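Local coordinates for secretory-abundant heat soluble protein 1 (PDB 5XNA) that acts as a secreted molecular shield that protects tardigrades during desiccation and probably binds lipid in a barrel like that of fatty-acid-binding proteins, at residues T15-N20 against K131-K136; H39-K44 against H54-P59; L95-H100 against I108-K113. All coordinates share one frame; numbering follows the deposited sequence.

Contact 1: T15-N20 against K131-K136; sequences TDRIEN and KRWYKK. With MG (magnesium ion), chain E; ZN (zinc ion), chain D; SHV (heptanoic acid), chain O; EDO (1,2-ethanediol), chain F.
Trp133 lies against the strand of Arg17 to Glu19 with one rim of its indole turned to the neighbouring backbone. Arg17 O, Ile18 CA and Glu19 CB all meet that rim in the ring plane, and Arg17 CB closes on CE3 at 3.7 Å. The Arg17 side chain then crosses the tryptophan at about a right angle, its chain bent at chi3 (-86°). Trp133 CB lies over the centre of the Arg17 guanidinium, 3.9 Å above its plane, and the guanidinium and indole planes are 17° apart. Arg17 NH2 forms a salt bridge with Glu118, and Trp133 NE1 is hydrogen-bonded to Glu120.

On the other face of this antiparallel pair, Ile18 and Arg132 run side by side in the same direction. Ile18 CD1 reaches Arg132 NE at 3.9 Å. The extended arginine donates a hydrogen bond from NH1 to O2 of heptanoic acid, 3.3 Å away and in the guanidinium plane, while NH2 is hydrogen-bonded to His39 O and Asn38. Tyr134 on the same strand points inward too, its OH binding magnesium at 2.0 Å.

At the end of the pairing Trp133 O accepts twice from Thr15: from N at 3.1 Å, and from OG1 at 2.8 Å, with the hydroxyl well above the carbonyl plane. With chi1 at 66°, OG1 sits between N and C and also takes the N-H of Arg17, an ST turn where the chain rounds a corner.

The pairing joins the first and last strands of the barrel. Its Trp133 face carries the Arg17-Glu118 and Lys131-Glu120 ion pairs and Glu19 OE2 on zinc. Inside, Arg132 and the magnesium held by Tyr134 would probably help neutralise the carboxylate; an arginine and a tyrosine at the acid headgroup recall fatty-acid-binding proteins.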
# COMPACT_ATOMS: atom_id res chain seq x y z
N THR A 15 20.17 11.83 -7.07
CA THR A 15 21.55 11.82 -6.62
C THR A 15 22.23 10.54 -7.08
O THR A 15 21.70 9.77 -7.89
CB THR A 15 21.60 11.97 -5.09
OG1 THR A 15 21.02 10.81 -4.48
CG2 THR A 15 20.83 13.21 -4.64
N ASP A 16 23.44 10.30 -6.55
CA ASP A 16 24.08 9.01 -6.75
C ASP A 16 23.54 7.93 -5.82
O ASP A 16 23.82 6.74 -6.04
CB ASP A 16 25.60 9.13 -6.54
CG ASP A 16 26.27 9.95 -7.63
OD1 ASP A 16 25.79 9.92 -8.78
OD2 ASP A 16 27.28 10.62 -7.33
N ARG A 17 22.77 8.30 -4.80
CA ARG A 17 22.25 7.35 -3.82
C ARG A 17 21.02 6.65 -4.40
O ARG A 17 20.04 7.31 -4.75
CB ARG A 17 21.90 8.06 -2.51
CG ARG A 17 23.10 8.63 -1.73
CD ARG A 17 22.61 9.37 -0.50
NE ARG A 17 22.27 10.75 -0.81
CZ ARG A 17 21.45 11.51 -0.08
NH1 ARG A 17 21.21 12.77 -0.45
NH2 ARG A 17 20.86 11.02 1.00
N ILE A 18 21.09 5.33 -4.48
CA ILE A 18 20.02 4.53 -5.07
C ILE A 18 20.18 3.13 -4.52
O ILE A 18 21.30 2.70 -4.22
CB ILE A 18 20.09 4.56 -6.62
CG1 ILE A 18 18.90 3.83 -7.23
CG2 ILE A 18 21.41 3.98 -7.12
CD1 ILE A 18 18.74 4.12 -8.71
N GLU A 19 19.07 2.41 -4.35
CA GLU A 19 19.13 1.12 -3.69
C GLU A 19 18.14 0.15 -4.32
O GLU A 19 16.93 0.40 -4.32
CB GLU A 19 18.86 1.26 -2.19
CG GLU A 19 19.01 -0.06 -1.42
CD GLU A 19 18.74 0.11 0.05
OE1 GLU A 19 19.61 0.68 0.74
OE2 GLU A 19 17.67 -0.33 0.51
N ASN A 20 18.66 -0.97 -4.82
CA ASN A 20 17.85 -2.12 -5.26
C ASN A 20 16.92 -1.77 -6.41
O ASN A 20 15.89 -2.42 -6.60
CB ASN A 20 17.05 -2.72 -4.09
CG ASN A 20 16.66 -4.17 -4.33
OD1 ASN A 20 17.36 -4.91 -5.03
ND2 ASN A 20 15.54 -4.60 -3.75
N LYS A 131 14.68 2.12 -3.47
CA LYS A 131 14.75 3.46 -2.92
C LYS A 131 15.65 4.31 -3.80
O LYS A 131 16.59 3.82 -4.42
CB LYS A 131 15.26 3.46 -1.49
CG LYS A 131 14.45 2.56 -0.59
CD LYS A 131 14.26 3.17 0.75
CE LYS A 131 13.06 2.56 1.44
NZ LYS A 131 12.49 3.50 2.42
N ARG A 132 15.33 5.60 -3.85
CA ARG A 132 16.15 6.55 -4.56
C ARG A 132 16.08 7.87 -3.81
O ARG A 132 15.03 8.24 -3.29
CB ARG A 132 15.67 6.69 -6.00
CG ARG A 132 16.54 7.51 -6.86
CD ARG A 132 16.17 7.26 -8.30
NE ARG A 132 17.23 7.69 -9.18
CZ ARG A 132 17.05 8.02 -10.45
NH1 ARG A 132 15.82 7.99 -10.97
NH2 ARG A 132 18.08 8.38 -11.17
N TRP A 133 17.21 8.57 -3.72
CA TRP A 133 17.25 9.81 -2.96
C TRP A 133 17.44 10.99 -3.89
O TRP A 133 18.25 10.93 -4.83
CB TRP A 133 18.37 9.77 -1.91
CG TRP A 133 18.02 8.83 -0.79
CD1 TRP A 133 17.45 9.14 0.40
CD2 TRP A 133 18.18 7.40 -0.79
NE1 TRP A 133 17.26 8.00 1.16
CE2 TRP A 133 17.69 6.92 0.44
CE3 TRP A 133 18.70 6.49 -1.71
CZ2 TRP A 133 17.71 5.57 0.77
CZ3 TRP A 133 18.71 5.14 -1.39
CH2 TRP A 133 18.22 4.70 -0.15
N TYR A 134 16.72 12.06 -3.60
CA TYR A 134 16.71 13.27 -4.40
C TYR A 134 17.12 14.45 -3.53
O TYR A 134 16.86 14.48 -2.33
CB TYR A 134 15.30 13.51 -4.97
CG TYR A 134 14.92 12.47 -5.99
CD1 TYR A 134 14.53 11.19 -5.60
CD2 TYR A 134 14.94 12.77 -7.35
CE1 TYR A 134 14.20 10.22 -6.54
CE2 TYR A 134 14.61 11.82 -8.29
CZ TYR A 134 14.23 10.55 -7.89
OH TYR A 134 13.90 9.62 -8.83
N LYS A 135 17.77 15.43 -4.15
CA LYS A 135 18.08 16.68 -3.48
C LYS A 135 17.29 17.82 -4.09
O LYS A 135 16.92 17.79 -5.27
CB LYS A 135 19.58 16.98 -3.56
CG LYS A 135 20.08 17.24 -4.97
CD LYS A 135 21.59 17.34 -5.03
CE LYS A 135 22.07 17.40 -6.47
NZ LYS A 135 21.44 18.56 -7.17
N LYS A 136 17.00 18.82 -3.27
CA LYS A 136 16.41 20.05 -3.77
C LYS A 136 17.28 20.65 -4.87
O LYS A 136 18.49 20.79 -4.70
CB LYS A 136 16.24 21.06 -2.62
CG LYS A 136 14.90 20.99 -1.91
CD LYS A 136 13.80 21.57 -2.79
CE LYS A 136 12.41 21.43 -2.16
NZ LYS A 136 12.15 22.42 -1.08
MG MG E . 12.00 9.14 -9.42
ZN ZN D . 17.30 0.38 2.65
C1 SHV O . 11.75 7.66 -11.27
O1 SHV O . 10.60 8.03 -10.92
O2 SHV O . 12.62 7.44 -10.40
C2 SHV O . 12.06 7.47 -12.76
C3 SHV O . 11.96 5.99 -13.14
C4 SHV O . 10.50 5.64 -13.42
C5 SHV O . 10.36 4.13 -13.63
C6 SHV O . 9.14 3.62 -12.86
C7 SHV O . 8.40 2.56 -13.67
C1 EDO F . 24.50 13.69 -7.98
O1 EDO F . 24.03 14.87 -8.64
C2 EDO F . 24.66 13.96 -6.48
O2 EDO F . 25.16 12.78 -5.83
O HOH W 1 19.38 8.54 -7.38

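Contact 2: H39-K44 against H54-P59; sequences HKTFHK and HQISVP. With MG (magnesium ion), chain E; SHV (heptanoic acid), chain O; EDO (1,2-ethanediol), chain M; EDO (1,2-ethanediol), chain F.
His43 and His54 meet within the antiparallel beta hairpin of strands 42-47 and 52-58, part of a barrel like that of fatty-acid-binding proteins. His43 pairs with Ile56 at a non-hydrogen-bonded position, and the side chains of both residues point to the inner face.

From its CB, 4.0 Å from His54 NE2, the His43 side chain turns beside its own backbone N (chi1 -73°), setting CG and the ring alongside Ile56. ND1 does double duty: it donates to His54 NE2 at 2.8 Å, a fairly straight bond lying close to both ring planes, and it touches Ile56 CG1 at 3.5 Å. The rings meet rim to rim with their planes 37° apart. CE1 packs against both CG1 and CG2 of the isoleucine, and CD2 and CE1 flank the metal-binding nitrogen. At the tip, NE2 binds magnesium at 2.1 Å, beside the two oxygens of the heptanoic acid carboxylate; Tyr134 supplies another ligand.

His54 is thus a second-shell residue that would help fix the rotation of His43. Its own ND1 is hydrogen-bonded to Tyr88 OH, and Ile56 CD1 sits over the centre of its ring.

The opposite face of the hairpin is plainer. Phe42 crosses Pro59 at about a right angle, CE1 to CG at 4.0 Å, and Lys44 runs beside Gln55, whose side-chain NE2 is hydrogen-bonded to Asp66. Two pairs of backbone bonds, Phe42 with Ser57 and Lys44 with Gln55, knit the strands. Back on the His43 side, where the pairing ends, Val58 packs CG2 against Thr41 OG1 at 3.7 Å, and that hydroxyl donates to His39 O at 2.8 Å.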
# COMPACT_ATOMS: atom_id res chain seq x y z
N HIS A 39 19.99 7.20 -14.16
CA HIS A 39 20.04 8.39 -15.00
C HIS A 39 19.40 9.58 -14.29
O HIS A 39 18.44 9.43 -13.53
CB HIS A 39 19.32 8.15 -16.33
CG HIS A 39 20.08 7.25 -17.26
ND1 HIS A 39 20.94 7.74 -18.22
CD2 HIS A 39 20.11 5.91 -17.37
CE1 HIS A 39 21.47 6.73 -18.89
NE2 HIS A 39 20.98 5.61 -18.39
N LYS A 40 19.93 10.77 -14.58
CA LYS A 40 19.49 11.99 -13.92
C LYS A 40 17.99 12.16 -14.12
O LYS A 40 17.50 12.15 -15.25
CB LYS A 40 20.26 13.19 -14.47
CG LYS A 40 19.89 14.54 -13.91
CD LYS A 40 20.21 14.68 -12.41
CE LYS A 40 21.64 14.29 -12.09
NZ LYS A 40 22.01 14.65 -10.70
N THR A 41 17.27 12.30 -13.02
CA THR A 41 15.81 12.29 -13.00
C THR A 41 15.35 13.46 -12.15
O THR A 41 15.94 13.74 -11.11
CB THR A 41 15.27 10.95 -12.44
OG1 THR A 41 15.70 9.87 -13.27
CG2 THR A 41 13.72 10.95 -12.36
N PHE A 42 14.31 14.16 -12.61
CA PHE A 42 13.76 15.28 -11.87
C PHE A 42 12.30 15.00 -11.54
O PHE A 42 11.55 14.50 -12.38
CB PHE A 42 13.85 16.59 -12.64
CG PHE A 42 15.26 16.98 -13.02
CD1 PHE A 42 15.84 16.46 -14.16
CD2 PHE A 42 15.98 17.86 -12.23
CE1 PHE A 42 17.14 16.81 -14.52
CE2 PHE A 42 17.27 18.20 -12.58
CZ PHE A 42 17.85 17.68 -13.73
N HIS A 43 11.92 15.32 -10.31
CA HIS A 43 10.53 15.34 -9.89
C HIS A 43 10.21 16.77 -9.49
O HIS A 43 10.86 17.32 -8.60
CB HIS A 43 10.26 14.39 -8.72
CG HIS A 43 10.28 12.94 -9.08
ND1 HIS A 43 9.18 12.28 -9.58
CD2 HIS A 43 11.26 12.02 -9.00
CE1 HIS A 43 9.48 11.02 -9.81
NE2 HIS A 43 10.74 10.83 -9.46
N LYS A 44 9.22 17.37 -10.15
CA LYS A 44 8.74 18.70 -9.77
C LYS A 44 7.28 18.55 -9.38
O LYS A 44 6.48 18.03 -10.15
CB LYS A 44 8.92 19.71 -10.91
CG LYS A 44 10.38 19.90 -11.31
CD LYS A 44 10.55 20.89 -12.47
CE LYS A 44 12.00 20.92 -12.92
NZ LYS A 44 12.20 21.74 -14.15
N HIS A 54 2.54 17.05 -11.11
CA HIS A 54 3.72 16.26 -10.81
C HIS A 54 4.40 15.98 -12.15
O HIS A 54 3.87 15.23 -12.97
CB HIS A 54 3.36 14.94 -10.11
CG HIS A 54 4.53 14.06 -9.82
ND1 HIS A 54 4.39 12.76 -9.37
CD2 HIS A 54 5.87 14.29 -9.91
CE1 HIS A 54 5.59 12.22 -9.21
NE2 HIS A 54 6.50 13.13 -9.53
N GLN A 55 5.54 16.62 -12.38
CA GLN A 55 6.27 16.47 -13.64
C GLN A 55 7.49 15.60 -13.38
O GLN A 55 8.31 15.92 -12.52
CB GLN A 55 6.70 17.82 -14.21
CG GLN A 55 7.28 17.67 -15.62
CD GLN A 55 7.95 18.93 -16.08
OE1 GLN A 55 9.05 19.26 -15.63
NE2 GLN A 55 7.30 19.66 -16.97
N ILE A 56 7.60 14.51 -14.14
CA ILE A 56 8.76 13.62 -14.05
C ILE A 56 9.54 13.78 -15.34
O ILE A 56 8.97 13.68 -16.43
CB ILE A 56 8.34 12.15 -13.86
CG1 ILE A 56 7.44 12.01 -12.63
CG2 ILE A 56 9.58 11.28 -13.71
CD1 ILE A 56 5.95 12.03 -12.95
N SER A 57 10.84 14.02 -15.23
CA SER A 57 11.66 14.16 -16.43
C SER A 57 12.95 13.37 -16.29
O SER A 57 13.61 13.41 -15.25
CB SER A 57 11.97 15.63 -16.72
OG SER A 57 12.65 16.23 -15.66
N VAL A 58 13.29 12.65 -17.35
CA VAL A 58 14.58 11.96 -17.50
C VAL A 58 15.16 12.45 -18.83
O VAL A 58 14.89 11.85 -19.88
CB VAL A 58 14.43 10.42 -17.48
CG1 VAL A 58 15.83 9.76 -17.40
CG2 VAL A 58 13.58 9.97 -16.30
N PRO A 59 15.94 13.53 -18.82
CA PRO A 59 16.42 14.11 -20.08
C PRO A 59 17.22 13.16 -20.96
O PRO A 59 17.05 13.19 -22.18
CB PRO A 59 17.26 15.30 -19.60
CG PRO A 59 16.61 15.69 -18.31
CD PRO A 59 16.28 14.39 -17.67
MG MG E . 12.00 9.14 -9.42
C1 SHV O . 11.75 7.66 -11.27
O1 SHV O . 10.60 8.03 -10.92
O2 SHV O . 12.62 7.44 -10.40
C2 SHV O . 12.06 7.47 -12.76
C3 SHV O . 11.96 5.99 -13.14
C4 SHV O . 10.50 5.64 -13.42
C5 SHV O . 10.36 4.13 -13.63
C6 SHV O . 9.14 3.62 -12.86
C7 SHV O . 8.40 2.56 -13.67
C1 EDO M . 15.68 6.53 -14.71
O1 EDO M . 15.31 5.72 -15.83
C2 EDO M . 16.81 5.85 -13.95
O2 EDO M . 17.89 5.59 -14.85
C1 EDO F . 24.50 13.69 -7.98
O1 EDO F . 24.03 14.87 -8.64
C2 EDO F . 24.66 13.96 -6.48
O2 EDO F . 25.16 12.78 -5.83

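Contact 3: L95-H100 against I108-K113; sequences LKAEVH and IHDEYK. With ZN (zinc ion), chain C; ZN (zinc ion), chain R; EDO (1,2-ethanediol), chain J.
A zinc ion bridges Glu98 and His109 across this strand pair, bound by Glu98 OE2 at 2.0 Å and by His109 NE2 at 1.9 Å. The two residues pair at a non-hydrogen-bonded position and their side chains run side by side, pointing the same way, with carboxylate and imidazole planes 55° apart. Glu98 CG lies trans to N (chi1 -173°), and the bend at chi2 (86°) swings the carboxylate toward His109; OE2 lies in the ring plane at its edge. Glu98 OE1 is 3.1 Å from His109 NE2, but this is no hydrogen bond, since NE2 binds the zinc and has no hydrogen to share. Glu98 and His109 of the second subunit complete the site, and His100 gives NE2 to a further zinc that also binds His100 of that subunit.

Along the same face Lys96 and Glu111 extend in parallel. In the modelled conformer of Glu111 the lysine CE comes to 3.5 Å from OE1, but NZ stays beyond a salt bridge; NZ also has a long, weak ion pair with Asp91.

The opposite face belongs to Leu95, Ala97, Val99, Ile108, Asp110 and Tyr112. Val99 and Ile108 meet CB to CB at 4.0 Å, Ala97 CB packs on Asp110 CB, and Leu95 CD2 touches Tyr112 CD1 at 4.1 Å. Asp110 turns its carboxylate to a 1,2-ethanediol, accepting one hydroxyl at each oxygen, with OD2 to O1 at 2.9 Å.

Three pairs of backbone bonds, at Leu95 with Tyr112, Ala97 with Asp110 and Val99 with Ile108, give the regular ladder of an antiparallel beta hairpin, here with an intersubunit zinc site on its outer face.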
# COMPACT_ATOMS: atom_id res chain seq x y z
N LEU A 95 3.83 11.89 0.90
CA LEU A 95 2.97 11.65 -0.24
C LEU A 95 3.12 10.20 -0.70
O LEU A 95 4.24 9.70 -0.81
CB LEU A 95 3.34 12.60 -1.38
CG LEU A 95 2.50 12.58 -2.64
CD1 LEU A 95 1.10 13.14 -2.39
CD2 LEU A 95 3.24 13.38 -3.71
N LYS A 96 1.99 9.55 -0.99
CA LYS A 96 1.96 8.18 -1.49
C LYS A 96 1.11 8.12 -2.75
O LYS A 96 0.10 8.83 -2.87
CB LYS A 96 1.37 7.23 -0.43
CG LYS A 96 2.30 7.07 0.79
CD LYS A 96 1.72 6.10 1.81
CE LYS A 96 2.80 5.61 2.77
NZ LYS A 96 2.24 4.62 3.74
N ALA A 97 1.54 7.30 -3.71
CA ALA A 97 0.75 7.04 -4.91
C ALA A 97 0.48 5.55 -5.00
O ALA A 97 1.40 4.73 -4.86
CB ALA A 97 1.46 7.53 -6.16
N GLU A 98 -0.79 5.20 -5.24
CA GLU A 98 -1.23 3.83 -5.51
C GLU A 98 -1.44 3.70 -7.01
O GLU A 98 -2.26 4.41 -7.58
CB GLU A 98 -2.54 3.54 -4.77
CG GLU A 98 -2.97 2.08 -4.87
CD GLU A 98 -2.32 1.23 -3.80
OE1 GLU A 98 -1.68 1.79 -2.88
OE2 GLU A 98 -2.46 0.00 -3.88
N VAL A 99 -0.69 2.81 -7.66
CA VAL A 99 -0.67 2.74 -9.12
C VAL A 99 -1.12 1.36 -9.57
O VAL A 99 -0.55 0.35 -9.15
CB VAL A 99 0.72 3.07 -9.68
CG1 VAL A 99 0.71 2.99 -11.21
CG2 VAL A 99 1.16 4.45 -9.21
N HIS A 100 -2.15 1.31 -10.42
CA HIS A 100 -2.56 0.07 -11.08
C HIS A 100 -2.03 0.03 -12.51
O HIS A 100 -2.16 1.01 -13.24
CB HIS A 100 -4.09 -0.07 -11.13
CG HIS A 100 -4.75 -0.43 -9.83
ND1 HIS A 100 -4.97 0.47 -8.82
CD2 HIS A 100 -5.31 -1.60 -9.42
CE1 HIS A 100 -5.62 -0.12 -7.83
NE2 HIS A 100 -5.83 -1.38 -8.17
N ILE A 108 1.67 -0.96 -7.98
CA ILE A 108 2.92 -0.32 -7.59
C ILE A 108 2.62 0.69 -6.50
O ILE A 108 1.65 1.45 -6.60
CB ILE A 108 3.59 0.40 -8.78
CG1 ILE A 108 3.92 -0.58 -9.90
CG2 ILE A 108 4.82 1.17 -8.32
CD1 ILE A 108 4.30 0.10 -11.20
N HIS A 109 3.43 0.67 -5.44
CA HIS A 109 3.41 1.72 -4.43
C HIS A 109 4.56 2.68 -4.67
O HIS A 109 5.71 2.25 -4.83
CB HIS A 109 3.52 1.14 -3.01
CG HIS A 109 2.30 0.42 -2.54
ND1 HIS A 109 2.27 -0.31 -1.37
CD2 HIS A 109 1.06 0.31 -3.08
CE1 HIS A 109 1.08 -0.84 -1.21
NE2 HIS A 109 0.32 -0.49 -2.24
N ASP A 110 4.26 3.98 -4.69
CA ASP A 110 5.27 5.03 -4.65
C ASP A 110 5.12 5.77 -3.33
O ASP A 110 4.00 5.99 -2.86
CB ASP A 110 5.09 6.05 -5.77
CG ASP A 110 5.28 5.45 -7.13
OD1 ASP A 110 6.09 4.51 -7.25
OD2 ASP A 110 4.62 5.93 -8.07
N GLU A 111 6.24 6.13 -2.73
CA GLU A 111 6.21 6.95 -1.52
C GLU A 111 7.25 8.05 -1.65
O GLU A 111 8.35 7.81 -2.16
CB GLU A 111 6.49 6.12 -0.26
CG GLU A 111 6.38 6.92 1.03
CD GLU A 111 6.76 6.12 2.26
OE1 GLU A 111 6.26 4.98 2.41
OE2 GLU A 111 7.56 6.62 3.07
N TYR A 112 6.88 9.25 -1.21
CA TYR A 112 7.76 10.42 -1.22
C TYR A 112 7.87 10.89 0.22
O TYR A 112 6.88 11.34 0.80
CB TYR A 112 7.21 11.54 -2.12
CG TYR A 112 7.00 11.12 -3.55
CD1 TYR A 112 5.91 10.34 -3.91
CD2 TYR A 112 7.92 11.47 -4.53
CE1 TYR A 112 5.73 9.91 -5.22
CE2 TYR A 112 7.74 11.06 -5.86
CZ TYR A 112 6.65 10.27 -6.18
OH TYR A 112 6.48 9.85 -7.49
N LYS A 113 9.07 10.78 0.80
CA LYS A 113 9.31 11.11 2.20
C LYS A 113 10.48 12.09 2.29
O LYS A 113 11.60 11.76 1.88
CB LYS A 113 9.61 9.85 3.01
CG LYS A 113 9.84 10.12 4.49
CD LYS A 113 10.30 8.88 5.22
CE LYS A 113 10.82 9.22 6.61
NZ LYS A 113 11.66 8.12 7.18
ZN ZN C . -1.59 -0.82 -2.24
ZN ZN R . -6.97 -2.76 -7.28
C1 EDO J . 5.41 4.07 -11.55
O1 EDO J . 4.74 5.13 -10.85
C2 EDO J . 6.41 3.39 -10.62
O2 EDO J . 7.41 4.32 -10.18

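In the fold
The three contacts belong to one ten-stranded antiparallel sheet. Contact 1 closes the longest loop, pairing strands 10-19 and 128-136; contacts 2 and 3 are nested inside it and follow each other along the chain as separate hairpins. Centres of contacts 1 and 2 lie about 13 Å apart, and these contacts touch: Arg132 meets His39 and Thr41, and Tyr134 packs on His43. The centre of contact 3 lies about 16 Å from the other two; it reaches contact 2 through Tyr112 and His54 but does not touch contact 1. Contacts 1 and 2 supply magnesium ligands and an arginine to the acid headgroup, which Lys121 and Tyr123 also bind, whereas contact 3 reaches the second subunit through zinc.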